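Local coordinates for protein enoyl-CoA hydratase, EchA12_1 (Mycobacterium marinum M, PDB 3QRE) that probably acts on enoyl-CoA thioesters in fatty acid metabolism, as a crotonase-like member of the enoyl-CoA hydratase/isomerase family, at residues A69-P73 with M128-P132; F62-D67 with R121-V126. All coordinates share one frame; numbering follows the deposited sequence.

Contact 1: A69-P73 with M128-P132; sequences AEADP and MLRKP
E70, K131 and R130 show how the end of a helix can be gripped by a loop through two kinds of polar group, backbone carbonyls and a carboxylate. The carbonyls serve the loop's cations. K131, extended beyond CG, passes obliquely across E70 to the helix end, and its NZ donates to A69 O at 3.1 Å, in the carbonyl plane, with a second, weak bond to E70 O. The same ammonium bonds to I75 O, past the helix end. R130 NH2 reaches E70 O over 2.9 Å, coming from above the carbonyl plane, and a water links E70 O, R130 NH1 and K131 NZ.

The carboxylate is a further acceptor on the helix side, taking a backbone N-H of the loop. With its chain bent at chi2 (72°), E70 turns its end to the loop, where OE2 takes the backbone N of R130 on its syn lone pair, at 2.7 Å. OE2 also lies over one face of the R130 guanidinium, the long salt bridge to NE (3.7 Å) resting on charge alone, while OE1 lies against K131 CG and the L129 CB. L129 CD2 packs against E70 CD.

Positive groups at the carbonyls of a C-terminal helix end would be expected to interact well with the helix dipole; here they join the close of helix 56-71 to the loop entering strand 133-137 of the crotonase-like fold.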
loop_
_atom_site.group_PDB
_atom_site.type_symbol
_atom_site.label_atom_id
_atom_site.label_comp_id
_atom_site.label_asym_id
_atom_site.label_seq_id
_atom_site.Cartn_x
_atom_site.Cartn_y
_atom_site.Cartn_z
ATOM N N ALA A 69 -26.736 12.903 -12.022
ATOM C CA ALA A 69 -26.049 11.772 -12.671
ATOM C C ALA A 69 -26.471 10.423 -12.077
ATOM O O ALA A 69 -26.761 9.477 -12.808
ATOM C CB ALA A 69 -24.562 11.948 -12.560
ATOM N N GLU A 70 -26.484 10.348 -10.742
ATOM C CA GLU A 70 -26.846 9.144 -10.003
ATOM C C GLU A 70 -28.274 8.687 -10.311
ATOM O O GLU A 70 -28.504 7.486 -10.495
ATOM C CB GLU A 70 -26.599 9.343 -8.494
ATOM C CG GLU A 70 -26.761 8.118 -7.612
ATOM C CD GLU A 70 -25.644 7.051 -7.749
ATOM O OE1 GLU A 70 -24.763 7.156 -8.640
ATOM O OE2 GLU A 70 -25.672 6.092 -6.932
ATOM N N ALA A 71 -29.207 9.634 -10.445
ATOM C CA ALA A 71 -30.623 9.312 -10.714
ATOM C C ALA A 71 -30.963 9.012 -12.177
ATOM O O ALA A 71 -31.994 8.393 -12.455
ATOM C CB ALA A 71 -31.550 10.417 -10.171
ATOM N N ASP A 72 -30.107 9.436 -13.105
ATOM C CA ASP A 72 -30.366 9.279 -14.534
ATOM C C ASP A 72 -29.854 7.928 -15.033
ATOM O O ASP A 72 -28.641 7.748 -15.132
ATOM C CB ASP A 72 -29.684 10.410 -15.310
ATOM C CG ASP A 72 -30.047 10.430 -16.795
ATOM O OD1 ASP A 72 -30.612 9.444 -17.332
ATOM O OD2 ASP A 72 -29.743 11.458 -17.446
ATOM N N PRO A 73 -30.772 6.992 -15.393
ATOM C CA PRO A 73 -30.347 5.666 -15.857
ATOM C C PRO A 73 -29.602 5.687 -17.201
ATOM O O PRO A 73 -28.957 4.697 -17.567
ATOM C CB PRO A 73 -31.654 4.858 -15.931
ATOM C CG PRO A 73 -32.752 5.852 -15.995
ATOM C CD PRO A 73 -32.245 7.147 -15.409
ATOM N N MET A 128 -20.002 5.920 -1.891
ATOM C CA MET A 128 -21.200 5.093 -1.655
ATOM C C MET A 128 -22.188 5.164 -2.819
ATOM O O MET A 128 -23.302 4.652 -2.727
ATOM C CB MET A 128 -21.870 5.504 -0.335
ATOM C CG MET A 128 -20.943 5.286 0.861
ATOM S SD MET A 128 -21.623 5.669 2.492
ATOM C CE MET A 128 -21.840 7.449 2.478
ATOM N N LEU A 129 -21.780 5.824 -3.905
ATOM C CA LEU A 129 -22.600 5.902 -5.096
ATOM C C LEU A 129 -22.595 4.543 -5.787
ATOM O O LEU A 129 -21.642 3.767 -5.661
ATOM C CB LEU A 129 -22.075 6.970 -6.079
ATOM C CG LEU A 129 -22.053 8.450 -5.658
ATOM C CD1 LEU A 129 -21.483 9.317 -6.755
ATOM C CD2 LEU A 129 -23.458 8.953 -5.197
ATOM N N ARG A 130 -23.671 4.274 -6.517
ATOM C CA ARG A 130 -23.734 3.156 -7.435
ATOM C C ARG A 130 -22.801 3.320 -8.647
ATOM O O ARG A 130 -22.486 2.341 -9.321
ATOM C CB ARG A 130 -25.182 2.988 -7.917
ATOM C CG ARG A 130 -26.132 2.326 -6.891
ATOM C CD ARG A 130 -27.583 2.181 -7.453
ATOM N NE ARG A 130 -28.272 3.472 -7.513
ATOM C CZ ARG A 130 -28.402 4.223 -8.619
ATOM N NH1 ARG A 130 -27.902 3.814 -9.795
ATOM N NH2 ARG A 130 -29.050 5.386 -8.557
ATOM N N LYS A 131 -22.372 4.542 -8.937
ATOM C CA LYS A 131 -21.627 4.811 -10.181
ATOM C C LYS A 131 -20.220 5.333 -9.913
ATOM O O LYS A 131 -20.019 6.073 -8.968
ATOM C CB LYS A 131 -22.400 5.832 -11.060
ATOM C CG LYS A 131 -23.799 5.356 -11.402
ATOM C CD LYS A 131 -24.656 6.369 -12.161
ATOM C CE LYS A 131 -26.007 5.667 -12.465
ATOM N NZ LYS A 131 -26.942 6.432 -13.368
ATOM N N PRO A 132 -19.252 4.981 -10.767
ATOM C CA PRO A 132 -17.875 5.421 -10.590
ATOM C C PRO A 132 -17.712 6.916 -10.861
ATOM O O PRO A 132 -18.437 7.483 -11.699
ATOM C CB PRO A 132 -17.099 4.623 -11.658
ATOM C CG PRO A 132 -18.107 3.647 -12.259
ATOM C CD PRO A 132 -19.436 4.260 -12.043
HETATM O O HOH W 1 -29.151 5.157 -12.461
#

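Contact 2: F62-D67 with R121-V126; sequences FYAAID and RPPHFV
R121 and D67 meet end-on, the guanidinium offering NH1 and NH2 to one carboxylate oxygen each. R121 NH1 to D67 OD2 and R121 NH2 to D67 OD1 both measure 2.6 Å and are nearly straight (169° and 165°), with the oxygens close to the guanidinium plane and each met on its syn side. This bidentate salt bridge fixes the rotation of the arginine's flat end.

Y63 holds the same side chain from one face. Its ring lies almost parallel to the guanidinium, their planes 8° apart: CB sits over the centre of the cationic group, while R121 CD makes a CH-pi contact 4.0 Å from the ring centroid. The arginine chain, extended from CG to NE, passes over the Y63 ring on its way to D67. R121 CD also stands over the centre of one F125 face.

F125 forms the next layer. Y63 turns its edge toward the F125 face in an offset edge-to-face pair, with centroids 5.6 Å apart, and F62 CE2 comes to the F125 edge. I66 CG2 touches F125 CE1 at 3.7 Å, and F62 CZ packs on V126 CG2. A type I turn from P122 to F125 brings R121 and F125 to the same helix surface.

Beneath, I66 rests on I43 and I78 of strands 40-45 and 77-82, F62 touches L80 of strand 77-82 and Q148 of helix 144-151, and V126 O accepts a hydrogen bond from K245 NZ of helix 238-249.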
loop_
_atom_site.group_PDB
_atom_site.type_symbol
_atom_site.label_atom_id
_atom_site.label_comp_id
_atom_site.label_asym_id
_atom_site.label_seq_id
_atom_site.Cartn_x
_atom_site.Cartn_y
_atom_site.Cartn_z
ATOM N N PHE A 62 -22.297 20.782 -6.679
ATOM C CA PHE A 62 -21.723 19.444 -6.689
ATOM C C PHE A 62 -22.724 18.345 -6.276
ATOM O O PHE A 62 -22.878 17.354 -6.987
ATOM C CB PHE A 62 -20.483 19.404 -5.780
ATOM C CG PHE A 62 -19.756 18.073 -5.790
ATOM C CD1 PHE A 62 -19.215 17.557 -6.975
ATOM C CD2 PHE A 62 -19.604 17.342 -4.626
ATOM C CE1 PHE A 62 -18.533 16.322 -6.990
ATOM C CE2 PHE A 62 -18.930 16.096 -4.641
ATOM C CZ PHE A 62 -18.387 15.600 -5.825
ATOM N N TYR A 63 -23.397 18.533 -5.139
ATOM C CA TYR A 63 -24.392 17.569 -4.659
ATOM C C TYR A 63 -25.510 17.384 -5.654
ATOM O O TYR A 63 -25.886 16.237 -5.960
ATOM C CB TYR A 63 -24.973 17.970 -3.314
ATOM C CG TYR A 63 -23.930 18.065 -2.231
ATOM C CD1 TYR A 63 -22.774 17.256 -2.274
ATOM C CD2 TYR A 63 -24.096 18.937 -1.158
ATOM C CE1 TYR A 63 -21.809 17.316 -1.286
ATOM C CE2 TYR A 63 -23.129 19.027 -0.166
ATOM C CZ TYR A 63 -21.978 18.200 -0.233
ATOM O OH TYR A 63 -21.008 18.278 0.750
ATOM N N ALA A 64 -26.000 18.499 -6.191
ATOM C CA ALA A 64 -27.139 18.469 -7.096
ATOM C C ALA A 64 -26.726 17.794 -8.392
ATOM O O ALA A 64 -27.476 16.998 -8.939
ATOM C CB ALA A 64 -27.696 19.905 -7.344
ATOM N N ALA A 65 -25.519 18.103 -8.862
ATOM C CA ALA A 65 -24.986 17.514 -10.088
ATOM C C ALA A 65 -24.785 16.006 -9.936
ATOM O O ALA A 65 -25.280 15.246 -10.762
ATOM C CB ALA A 65 -23.693 18.211 -10.511
ATOM N N ILE A 66 -24.098 15.581 -8.874
ATOM C CA ILE A 66 -23.967 14.143 -8.528
ATOM C C ILE A 66 -25.313 13.420 -8.413
ATOM O O ILE A 66 -25.496 12.351 -9.001
ATOM C CB ILE A 66 -23.173 13.908 -7.206
ATOM C CG1 ILE A 66 -21.690 14.264 -7.362
ATOM C CG2 ILE A 66 -23.343 12.471 -6.706
ATOM C CD1 ILE A 66 -20.894 13.404 -8.333
ATOM N N ASP A 67 -26.250 13.994 -7.657
ATOM C CA ASP A 67 -27.598 13.421 -7.533
ATOM C C ASP A 67 -28.236 13.208 -8.890
ATOM O O ASP A 67 -28.823 12.154 -9.144
ATOM C CB ASP A 67 -28.504 14.272 -6.636
ATOM C CG ASP A 67 -28.114 14.178 -5.153
ATOM O OD1 ASP A 67 -27.151 13.425 -4.837
ATOM O OD2 ASP A 67 -28.765 14.850 -4.312
ATOM N N ARG A 121 -23.671 16.485 3.791
ATOM C CA ARG A 121 -23.215 15.142 3.387
ATOM C C ARG A 121 -21.825 14.803 3.889
ATOM O O ARG A 121 -20.938 15.661 3.879
ATOM C CB ARG A 121 -23.215 15.019 1.872
ATOM C CG ARG A 121 -24.593 14.829 1.312
ATOM C CD ARG A 121 -24.549 14.626 -0.177
ATOM N NE ARG A 121 -25.793 15.162 -0.692
ATOM C CZ ARG A 121 -26.328 14.900 -1.872
ATOM N NH1 ARG A 121 -27.473 15.480 -2.186
ATOM N NH2 ARG A 121 -25.731 14.085 -2.728
ATOM N N PRO A 122 -21.617 13.536 4.301
ATOM C CA PRO A 122 -20.258 13.118 4.728
ATOM C C PRO A 122 -19.172 13.247 3.631
ATOM O O PRO A 122 -19.462 13.173 2.445
ATOM C CB PRO A 122 -20.452 11.663 5.210
ATOM C CG PRO A 122 -21.713 11.176 4.560
ATOM C CD PRO A 122 -22.594 12.419 4.321
ATOM N N PRO A 123 -17.919 13.476 4.033
ATOM C CA PRO A 123 -16.792 13.651 3.099
ATOM C C PRO A 123 -16.682 12.573 1.989
ATOM O O PRO A 123 -16.281 12.884 0.840
ATOM C CB PRO A 123 -15.573 13.556 4.026
ATOM C CG PRO A 123 -16.097 14.057 5.403
ATOM C CD PRO A 123 -17.511 13.571 5.459
ATOM N N HIS A 124 -17.066 11.337 2.334
ATOM C CA HIS A 124 -16.835 10.171 1.485
ATOM C C HIS A 124 -18.095 9.658 0.772
ATOM O O HIS A 124 -18.152 8.503 0.351
ATOM C CB HIS A 124 -16.254 9.039 2.334
ATOM C CG HIS A 124 -17.211 8.507 3.339
ATOM N ND1 HIS A 124 -18.012 9.331 4.102
ATOM C CD2 HIS A 124 -17.495 7.239 3.725
ATOM C CE1 HIS A 124 -18.744 8.597 4.921
ATOM N NE2 HIS A 124 -18.458 7.325 4.709
ATOM N N PHE A 125 -19.100 10.509 0.631
ATOM C CA PHE A 125 -20.366 10.045 0.071
ATOM C C PHE A 125 -20.226 9.558 -1.390
ATOM O O PHE A 125 -20.946 8.668 -1.827
ATOM C CB PHE A 125 -21.454 11.127 0.220
ATOM C CG PHE A 125 -21.634 11.962 -0.993
ATOM C CD1 PHE A 125 -22.683 11.689 -1.890
ATOM C CD2 PHE A 125 -20.772 13.005 -1.255
ATOM C CE1 PHE A 125 -22.848 12.457 -3.049
ATOM C CE2 PHE A 125 -20.934 13.782 -2.389
ATOM C CZ PHE A 125 -21.972 13.497 -3.306
ATOM N N VAL A 126 -19.277 10.125 -2.128
ATOM C CA VAL A 126 -18.941 9.632 -3.479
ATOM C C VAL A 126 -18.580 8.139 -3.524
ATOM O O VAL A 126 -18.906 7.432 -4.512
ATOM C CB VAL A 126 -17.884 10.533 -4.150
ATOM C CG1 VAL A 126 -17.193 9.839 -5.265
ATOM C CG2 VAL A 126 -18.552 11.806 -4.679
#

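Overall arrangement
From the N terminus the chain passes through strands 31-35 and 40-45 into helix 56-71, whose middle supplies 62-67 and whose last turn and the residues just beyond it supply 69-73. It then runs through strand 77-82, short strand 88-89 and the unmodelled 92-120 before returning as 121-126 and 128-132. Each contact closes a loop of more than fifty residues, and the two cross, since their segments alternate in sequence. The returning loop therefore follows the helix toward its C-terminal end, contact 2 lying before contact 1, with centres about 11 Å apart. L129 CD1 on I66 CG2, at 3.7 Å, joins them. Together they tie helix 56-71 to the connection leading into strand 133-137, neighbour of 77-82 in the sheet.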